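PDB 6HXI: succinyl-CoA ligase (ADP-forming) subunit alpha from Methanosaeta concilii, which belongs to the succinyl-CoA synthetase family, joins a CoA-ligase region to a citrate synthase-like C-terminal domain, and carries bound coenzyme A. Local coordinates for residues B[157-169]-B[328-342]. Residues are numbered along the deposited sequence; the frame is centred on the assembly and turned at random.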
ATOM      1  N   THR B 157     -21.376 -14.235  41.153  1.00 43.15           N
ATOM      2  CA  THR B 157     -22.260 -13.676  40.116  1.00 42.79           C
ATOM      3  C   THR B 157     -23.301 -12.722  40.658  1.00 47.85           C
ATOM      4  O   THR B 157     -23.678 -12.828  41.827  1.00 47.88           O
ATOM      5  CB  THR B 157     -22.910 -14.806  39.287  1.00 44.37           C
ATOM      6  OG1 THR B 157     -23.831 -15.540  40.099  1.00 43.91           O
ATOM      7  CG2 THR B 157     -21.873 -15.767  38.688  1.00 39.62           C
ATOM      8  N   ILE B 158     -23.835 -11.838  39.785  1.00 45.00           N
ATOM      9  CA  ILE B 158     -24.906 -10.902  40.168  1.00 45.09           C
ATOM     10  C   ILE B 158     -26.176 -11.675  40.551  1.00 50.34           C
ATOM     11  O   ILE B 158     -26.909 -11.240  41.452  1.00 50.84           O
ATOM     12  CB  ILE B 158     -25.103  -9.790  39.092  1.00 47.78           C
ATOM     13  CG1 ILE B 158     -24.064  -8.670  39.280  1.00 47.47           C
ATOM     14  CG2 ILE B 158     -26.499  -9.186  39.085  1.00 51.28           C
ATOM     15  CD1 ILE B 158     -24.154  -7.816  40.557  1.00 48.54           C
ATOM     16  N   GLU B 159     -26.393 -12.851  39.930  1.00 48.44           N
ATOM     17  CA  GLU B 159     -27.523 -13.739  40.258  1.00 50.69           C
ATOM     18  C   GLU B 159     -27.412 -14.194  41.719  1.00 51.50           C
ATOM     19  O   GLU B 159     -28.381 -14.116  42.471  1.00 51.84           O
ATOM     20  CB  GLU B 159     -27.572 -14.949  39.298  1.00 53.15           C
ATOM     21  CG  GLU B 159     -28.305 -14.638  37.996  1.00 74.26           C
ATOM     22  CD  GLU B 159     -27.950 -15.459  36.767  1.00107.85           C
ATOM     23  OE1 GLU B 159     -28.810 -15.557  35.861  1.00106.45           O
ATOM     24  OE2 GLU B 159     -26.809 -15.970  36.686  1.00107.03           O
ATOM     25  N   ASN B 160     -26.207 -14.612  42.124  1.00 46.99           N
ATOM     26  CA  ASN B 160     -25.906 -15.011  43.496  1.00 46.33           C
ATOM     27  C   ASN B 160     -26.060 -13.825  44.453  1.00 48.84           C
ATOM     28  O   ASN B 160     -26.629 -14.005  45.527  1.00 48.70           O
ATOM     29  CB  ASN B 160     -24.510 -15.634  43.596  1.00 44.15           C
ATOM     30  CG  ASN B 160     -24.168 -16.089  44.985  1.00 54.89           C
ATOM     31  OD1 ASN B 160     -24.758 -17.019  45.547  1.00 48.80           O
ATOM     32  ND2 ASN B 160     -23.272 -15.376  45.606  1.00 47.71           N
ATOM     33  N   ILE B 161     -25.608 -12.610  44.057  1.00 44.20           N
ATOM     34  CA  ILE B 161     -25.765 -11.399  44.883  1.00 43.69           C
ATOM     35  C   ILE B 161     -27.243 -11.125  45.147  1.00 49.93           C
ATOM     36  O   ILE B 161     -27.619 -10.865  46.297  1.00 50.15           O
ATOM     37  CB  ILE B 161     -25.000 -10.181  44.288  1.00 45.08           C
ATOM     38  CG1 ILE B 161     -23.528 -10.261  44.659  1.00 44.33           C
ATOM     39  CG2 ILE B 161     -25.599  -8.812  44.696  1.00 45.38           C
ATOM     40  CD1 ILE B 161     -22.720 -10.085  43.522  1.00 57.32           C
ATOM     41  N   ILE B 162     -28.080 -11.247  44.090  1.00 47.67           N
ATOM     42  CA  ILE B 162     -29.532 -11.059  44.165  1.00 47.96           C
ATOM     43  C   ILE B 162     -30.172 -12.154  45.022  1.00 53.72           C
ATOM     44  O   ILE B 162     -30.896 -11.832  45.974  1.00 54.57           O
ATOM     45  CB  ILE B 162     -30.164 -10.926  42.751  1.00 50.31           C
ATOM     46  CG1 ILE B 162     -29.722  -9.603  42.082  1.00 49.56           C
ATOM     47  CG2 ILE B 162     -31.678 -11.015  42.832  1.00 52.51           C
ATOM     48  CD1 ILE B 162     -29.801  -9.577  40.545  1.00 60.80           C
ATOM     49  N   ALA B 163     -29.868 -13.438  44.727  1.00 51.05           N
ATOM     50  CA  ALA B 163     -30.420 -14.596  45.470  1.00 52.47           C
ATOM     51  C   ALA B 163     -30.082 -14.572  46.960  1.00 55.28           C
ATOM     52  O   ALA B 163     -30.874 -15.047  47.774  1.00 56.58           O
ATOM     53  CB  ALA B 163     -29.935 -15.903  44.852  1.00 52.94           C
ATOM     54  N   SER B 164     -28.903 -14.039  47.317  1.00 50.39           N
ATOM     55  CA  SER B 164     -28.479 -13.935  48.713  1.00 50.14           C
ATOM     56  C   SER B 164     -28.812 -12.568  49.333  1.00 53.81           C
ATOM     57  O   SER B 164     -28.434 -12.313  50.477  1.00 52.77           O
ATOM     58  CB  SER B 164     -27.003 -14.287  48.858  1.00 50.28           C
ATOM     59  OG  SER B 164     -26.835 -15.692  48.748  1.00 53.83           O
ATOM     60  N   LYS B 165     -29.546 -11.703  48.583  1.00 49.98           N
ATOM     61  CA  LYS B 165     -29.984 -10.374  49.026  1.00 50.42           C
ATOM     62  C   LYS B 165     -28.828  -9.514  49.596  1.00 52.40           C
ATOM     63  O   LYS B 165     -28.971  -8.846  50.623  1.00 53.88           O
ATOM     64  CB  LYS B 165     -31.174 -10.478  50.017  1.00 55.18           C
ATOM     65  CG  LYS B 165     -32.429 -11.150  49.460  1.00 65.65           C
ATOM     66  CD  LYS B 165     -33.608 -11.080  50.445  1.00 73.75           C
ATOM     67  CE  LYS B 165     -33.655 -12.257  51.393  1.00 92.68           C
ATOM     68  NZ  LYS B 165     -34.729 -12.112  52.417  1.00108.72           N
ATOM     69  N   LEU B 166     -27.693  -9.543  48.914  1.00 46.21           N
ATOM     70  CA  LEU B 166     -26.479  -8.827  49.292  1.00 44.28           C
ATOM     71  C   LEU B 166     -26.429  -7.363  48.842  1.00 47.94           C
ATOM     72  O   LEU B 166     -25.487  -6.661  49.190  1.00 47.68           O
ATOM     73  CB  LEU B 166     -25.232  -9.601  48.804  1.00 41.85           C
ATOM     74  CG  LEU B 166     -25.020 -10.988  49.462  1.00 44.38           C
ATOM     75  CD1 LEU B 166     -23.991 -11.789  48.713  1.00 42.91           C
ATOM     76  CD2 LEU B 166     -24.654 -10.862  50.960  1.00 43.89           C
ATOM     77  N   TYR B 167     -27.443  -6.900  48.102  1.00 45.98           N
ATOM     78  CA  TYR B 167     -27.577  -5.513  47.632  1.00 46.21           C
ATOM     79  C   TYR B 167     -28.130  -4.579  48.750  1.00 54.24           C
ATOM     80  O   TYR B 167     -28.149  -3.357  48.559  1.00 55.78           O
ATOM     81  CB  TYR B 167     -28.448  -5.440  46.349  1.00 46.48           C
ATOM     82  CG  TYR B 167     -29.746  -6.210  46.470  1.00 46.98           C
ATOM     83  CD1 TYR B 167     -30.872  -5.630  47.051  1.00 50.44           C
ATOM     84  CD2 TYR B 167     -29.834  -7.533  46.055  1.00 45.93           C
ATOM     85  CE1 TYR B 167     -32.054  -6.353  47.212  1.00 51.64           C
ATOM     86  CE2 TYR B 167     -31.010  -8.260  46.205  1.00 47.80           C
ATOM     87  CZ  TYR B 167     -32.115  -7.670  46.792  1.00 55.88           C
ATOM     88  OH  TYR B 167     -33.285  -8.373  46.910  1.00 59.31           O
ATOM     89  N   ARG B 168     -28.552  -5.162  49.906  1.00 50.45           N
ATOM     90  CA  ARG B 168     -29.052  -4.489  51.114  1.00 51.96           C
ATOM     91  C   ARG B 168     -28.411  -5.072  52.390  1.00 57.46           C
ATOM     92  O   ARG B 168     -28.347  -6.306  52.528  1.00 56.39           O
ATOM     93  CB  ARG B 168     -30.597  -4.620  51.243  1.00 52.53           C
ATOM     94  CG  ARG B 168     -31.120  -6.035  50.959  1.00 54.15           C
ATOM     95  CD  ARG B 168     -32.194  -6.374  51.912  1.00 52.37           C
ATOM     96  NE  ARG B 168     -32.283  -7.796  52.218  1.00 66.71           N
ATOM     97  CZ  ARG B 168     -31.528  -8.414  53.119  1.00 88.47           C
ATOM     98  NH1 ARG B 168     -30.554  -7.762  53.739  1.00 72.26           N
ATOM     99  NH2 ARG B 168     -31.697  -9.706  53.357  1.00 89.09           N
ATOM    100  N   PRO B 169     -28.014  -4.226  53.376  1.00 54.94           N
ATOM    101  CA  PRO B 169     -27.439  -4.779  54.621  1.00 54.79           C
ATOM    102  C   PRO B 169     -28.441  -5.421  55.579  1.00 60.38           C
ATOM    103  O   PRO B 169     -29.619  -5.059  55.614  1.00 61.14           O
ATOM    104  CB  PRO B 169     -26.777  -3.561  55.282  1.00 56.73           C
ATOM    105  CG  PRO B 169     -27.569  -2.396  54.807  1.00 62.00           C
ATOM    106  CD  PRO B 169     -28.011  -2.746  53.393  1.00 57.07           C
ATOM    107  N   PHE B 328     -37.468  -5.075  58.590  1.00 80.60           N
ATOM    108  CA  PHE B 328     -37.542  -4.090  57.506  1.00 80.06           C
ATOM    109  C   PHE B 328     -38.156  -4.643  56.207  1.00 83.15           C
ATOM    110  O   PHE B 328     -38.171  -5.857  55.974  1.00 82.36           O
ATOM    111  CB  PHE B 328     -36.163  -3.444  57.245  1.00 81.37           C
ATOM    112  CG  PHE B 328     -35.118  -4.374  56.681  1.00 81.45           C
ATOM    113  CD1 PHE B 328     -34.318  -5.139  57.521  1.00 83.77           C
ATOM    114  CD2 PHE B 328     -34.916  -4.470  55.306  1.00 82.93           C
ATOM    115  CE1 PHE B 328     -33.347  -5.994  56.995  1.00 83.83           C
ATOM    116  CE2 PHE B 328     -33.954  -5.331  54.782  1.00 84.25           C
ATOM    117  CZ  PHE B 328     -33.173  -6.086  55.628  1.00 82.25           C
ATOM    118  N   ASP B 329     -38.624  -3.723  55.349  1.00 79.39           N
ATOM    119  CA  ASP B 329     -39.269  -4.016  54.080  1.00 78.57           C
ATOM    120  C   ASP B 329     -38.228  -4.334  53.017  1.00 80.43           C
ATOM    121  O   ASP B 329     -37.226  -3.617  52.892  1.00 77.99           O
ATOM    122  CB  ASP B 329     -40.155  -2.829  53.647  1.00 81.63           C
ATOM    123  CG  ASP B 329     -41.590  -2.910  54.134  1.00 96.50           C
ATOM    124  OD1 ASP B 329     -42.218  -3.985  53.962  1.00 96.92           O
ATOM    125  OD2 ASP B 329     -42.095  -1.894  54.669  1.00104.91           O
ATOM    126  N   GLU B 330     -38.469  -5.415  52.250  1.00 77.17           N
ATOM    127  CA  GLU B 330     -37.573  -5.833  51.170  1.00 76.50           C
ATOM    128  C   GLU B 330     -37.458  -4.769  50.076  1.00 81.30           C
ATOM    129  O   GLU B 330     -38.481  -4.439  49.464  1.00 81.76           O
ATOM    130  CB  GLU B 330     -37.963  -7.208  50.593  1.00 77.24           C
ATOM    131  CG  GLU B 330     -37.549  -8.389  51.471  1.00 86.44           C
ATOM    132  CD  GLU B 330     -36.071  -8.611  51.780  1.00 98.94           C
ATOM    133  OE1 GLU B 330     -35.783  -9.512  52.601  1.00 88.92           O
ATOM    134  OE2 GLU B 330     -35.206  -7.901  51.213  1.00 86.21           O
ATOM    135  N   PRO B 331     -36.252  -4.170  49.849  1.00 77.30           N
ATOM    136  CA  PRO B 331     -36.138  -3.121  48.815  1.00 77.29           C
ATOM    137  C   PRO B 331     -36.307  -3.682  47.401  1.00 81.27           C
ATOM    138  O   PRO B 331     -36.354  -4.907  47.229  1.00 80.40           O
ATOM    139  CB  PRO B 331     -34.753  -2.511  49.066  1.00 78.47           C
ATOM    140  CG  PRO B 331     -33.971  -3.595  49.696  1.00 82.07           C
ATOM    141  CD  PRO B 331     -34.945  -4.436  50.490  1.00 78.13           C
ATOM    142  N   GLU B 332     -36.453  -2.794  46.401  1.00 78.14           N
ATOM    143  CA  GLU B 332     -36.663  -3.199  45.011  1.00 77.56           C
ATOM    144  C   GLU B 332     -35.568  -4.159  44.531  1.00 80.50           C
ATOM    145  O   GLU B 332     -34.385  -3.893  44.766  1.00 80.22           O
ATOM    146  CB  GLU B 332     -36.788  -1.975  44.087  1.00 79.51           C
ATOM    147  CG  GLU B 332     -38.012  -1.107  44.355  1.00 95.68           C
ATOM    148  CD  GLU B 332     -39.376  -1.733  44.107  1.00124.28           C
ATOM    149  OE1 GLU B 332     -39.649  -2.139  42.954  1.00116.46           O
ATOM    150  OE2 GLU B 332     -40.184  -1.786  45.064  1.00121.58           O
ATOM    151  N   VAL B 333     -35.972  -5.303  43.933  1.00 75.86           N
ATOM    152  CA  VAL B 333     -35.057  -6.321  43.422  1.00 75.03           C
ATOM    153  C   VAL B 333     -34.339  -5.760  42.163  1.00 81.84           C
ATOM    154  O   VAL B 333     -34.999  -5.446  41.164  1.00 82.58           O
ATOM    155  CB  VAL B 333     -35.720  -7.713  43.207  1.00 78.14           C
ATOM    156  CG1 VAL B 333     -34.753  -8.701  42.555  1.00 76.84           C
ATOM    157  CG2 VAL B 333     -36.233  -8.284  44.527  1.00 78.38           C
ATOM    158  N   PRO B 334     -32.998  -5.572  42.224  1.00 77.91           N
ATOM    159  CA  PRO B 334     -32.283  -4.988  41.075  1.00 77.15           C
ATOM    160  C   PRO B 334     -32.136  -5.925  39.861  1.00 78.66           C
ATOM    161  O   PRO B 334     -32.344  -7.145  39.977  1.00 78.30           O
ATOM    162  CB  PRO B 334     -30.935  -4.561  41.671  1.00 79.14           C
ATOM    163  CG  PRO B 334     -31.016  -4.854  43.154  1.00 84.20           C
ATOM    164  CD  PRO B 334     -32.075  -5.868  43.335  1.00 79.43           C
ATOM    165  N   ARG B 335     -31.804  -5.344  38.677  1.00 71.71           N
ATOM    166  CA  ARG B 335     -31.700  -6.124  37.446  1.00 68.96           C
ATOM    167  C   ARG B 335     -30.633  -5.622  36.476  1.00 65.44           C
ATOM    168  O   ARG B 335     -30.589  -4.430  36.139  1.00 66.56           O
ATOM    169  CB  ARG B 335     -33.074  -6.186  36.765  1.00 73.66           C
ATOM    170  CG  ARG B 335     -33.266  -7.352  35.801  1.00 94.10           C
ATOM    171  CD  ARG B 335     -34.734  -7.763  35.697  1.00111.28           C
ATOM    172  NE  ARG B 335     -35.577  -6.769  35.021  1.00122.76           N
ATOM    173  CZ  ARG B 335     -36.484  -6.008  35.630  1.00138.51           C
ATOM    174  NH1 ARG B 335     -36.676  -6.109  36.938  1.00124.40           N
ATOM    175  NH2 ARG B 335     -37.207  -5.142  34.932  1.00128.04           N
ATOM    176  N   ILE B 336     -29.770  -6.548  36.033  1.00 54.39           N
ATOM    177  CA  ILE B 336     -28.702  -6.307  35.056  1.00 50.87           C
ATOM    178  C   ILE B 336     -28.910  -7.317  33.900  1.00 50.00           C
ATOM    179  O   ILE B 336     -29.143  -8.507  34.162  1.00 47.79           O
ATOM    180  CB  ILE B 336     -27.256  -6.395  35.671  1.00 53.36           C
ATOM    181  CG1 ILE B 336     -26.929  -5.161  36.542  1.00 54.62           C
ATOM    182  CG2 ILE B 336     -26.157  -6.590  34.587  1.00 51.63           C
ATOM    183  CD1 ILE B 336     -25.426  -5.041  37.047  1.00 54.29           C
ATOM    184  N   PRO B 337     -28.828  -6.883  32.626  1.00 44.66           N
ATOM    185  CA  PRO B 337     -28.983  -7.847  31.520  1.00 43.14           C
ATOM    186  C   PRO B 337     -27.866  -8.872  31.503  1.00 45.44           C
ATOM    187  O   PRO B 337     -26.772  -8.627  32.023  1.00 46.37           O
ATOM    188  CB  PRO B 337     -28.924  -6.975  30.262  1.00 45.14           C
ATOM    189  CG  PRO B 337     -29.062  -5.581  30.710  1.00 50.83           C
ATOM    190  CD  PRO B 337     -28.561  -5.520  32.118  1.00 46.99           C
ATOM    191  N   THR B 338     -28.147 -10.039  30.921  1.00 40.40           N
ATOM    192  CA  THR B 338     -27.184 -11.133  30.789  1.00 39.40           C
ATOM    193  C   THR B 338     -26.081 -10.661  29.861  1.00 44.61           C
ATOM    194  O   THR B 338     -26.359  -9.931  28.918  1.00 43.08           O
ATOM    195  CB  THR B 338     -27.890 -12.366  30.203  1.00 40.26           C
ATOM    196  OG1 THR B 338     -28.925 -12.744  31.100  1.00 47.72           O
ATOM    197  CG2 THR B 338     -26.951 -13.554  29.966  1.00 35.07           C
ATOM    198  N   ASP B 339     -24.831 -11.063  30.139  1.00 43.40           N
ATOM    199  CA  ASP B 339     -23.711 -10.758  29.279  1.00 43.02           C
ATOM    200  C   ASP B 339     -23.917 -11.554  27.994  1.00 46.44           C
ATOM    201  O   ASP B 339     -24.400 -12.688  28.031  1.00 45.86           O
ATOM    202  CB  ASP B 339     -22.389 -11.125  29.964  1.00 45.31           C
ATOM    203  CG  ASP B 339     -21.997 -10.162  31.067  1.00 60.21           C
ATOM    204  OD1 ASP B 339     -22.125  -8.946  30.857  1.00 61.21           O
ATOM    205  OD2 ASP B 339     -21.530 -10.631  32.135  1.00 70.64           O
ATOM    206  N   TYR B 340     -23.635 -10.920  26.858  1.00 40.95           N
ATOM    207  CA  TYR B 340     -23.732 -11.521  25.528  1.00 38.96           C
ATOM    208  C   TYR B 340     -23.018 -12.866  25.461  1.00 43.73           C
ATOM    209  O   TYR B 340     -23.615 -13.844  25.008  1.00 45.26           O
ATOM    210  CB  TYR B 340     -23.123 -10.538  24.496  1.00 38.67           C
ATOM    211  CG  TYR B 340     -22.584 -11.170  23.238  1.00 39.50           C
ATOM    212  CD1 TYR B 340     -23.440 -11.661  22.256  1.00 39.93           C
ATOM    213  CD2 TYR B 340     -21.213 -11.239  23.002  1.00 41.97           C
ATOM    214  CE1 TYR B 340     -22.949 -12.261  21.101  1.00 39.33           C
ATOM    215  CE2 TYR B 340     -20.708 -11.808  21.834  1.00 43.10           C
ATOM    216  CZ  TYR B 340     -21.584 -12.285  20.869  1.00 52.86           C
ATOM    217  OH  TYR B 340     -21.098 -12.817  19.699  1.00 55.42           O
ATOM    218  N   SER B 341     -21.746 -12.916  25.904  1.00 40.21           N
ATOM    219  CA  SER B 341     -20.925 -14.139  25.846  1.00 39.85           C
ATOM    220  C   SER B 341     -21.555 -15.303  26.628  1.00 44.70           C
ATOM    221  O   SER B 341     -21.434 -16.441  26.189  1.00 46.65           O
ATOM    222  CB  SER B 341     -19.499 -13.868  26.323  1.00 41.77           C
ATOM    223  OG  SER B 341     -19.482 -13.424  27.670  1.00 48.40           O
ATOM    224  N   LYS B 342     -22.271 -15.020  27.727  1.00 39.54           N
ATOM    225  CA  LYS B 342     -22.943 -16.062  28.506  1.00 41.76           C
ATOM    226  C   LYS B 342     -24.148 -16.607  27.713  1.00 49.03           C
ATOM    227  O   LYS B 342     -24.280 -17.824  27.541  1.00 48.53           O
ATOM    228  CB  LYS B 342     -23.385 -15.521  29.877  1.00 43.92           C
ATOM    229  CG  LYS B 342     -24.058 -16.547  30.771  1.00 57.78           C
ATOM    230  CD  LYS B 342     -24.646 -15.892  32.008  1.00 65.73           C
ATOM    231  CE  LYS B 342     -25.603 -16.803  32.744  1.00 66.35           C
ATOM    232  NZ  LYS B 342     -26.530 -16.005  33.586  1.00 64.84           N
TER
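The ring of Y167 lies against P334 in a CH-pi contact, at the point where an extended, proline-rich strap, residues 328-339, runs past the short helix 158-163 and the Schellman motif that ends it. The strap turns into a helix at Y340 and runs on toward the helical C-terminal half of the chain. P334 CD sits 3.6 Å from the centroid of the Y167 ring and only 1° off its normal, while P331 CG comes to the ring edge. K165, the residue of positive phi in the Schellman motif, has its carbonyl carbon off the centre of the other face, toward the rim, so the ring has its own turn on one side and P334 on the other. In the last turn of the helix, I162 extends this tight part: its CG2 meets V333 CG1 at 3.9 Å, and its CD1 rests on the carbonyl oxygen of P334. Packing slackens toward I158, whose CG1 stays 4.5 Å from I336 CD1; helix 22-34 fills in beside this pair through D30.

Charge joins the exposed ends. At the helix start the extended chain of K342 brings its NZ to the syn side of E159 OE2, 3.1 Å away and tilted out of the carboxylate plane; packing from a neighbouring citrate lyase chain touches both residues. At the other end, exposed E330 and F328 lie against buried R168. E330 folds back at chi2 (-61°), turning its carboxylate toward two cations. K165 NZ approaches E330 OE1 at 2.8 Å from above the carboxylate plane, and R168 NE gives E330 OE2 a weak, bent bond of 130°. The R168 guanidinium is itself sandwiched, with K165 O over the centre of one face and F328 CZ toward the rim of the other, while the F328 ring turns its edge to R168, whose CD is 3.5 Å from F328 CE2.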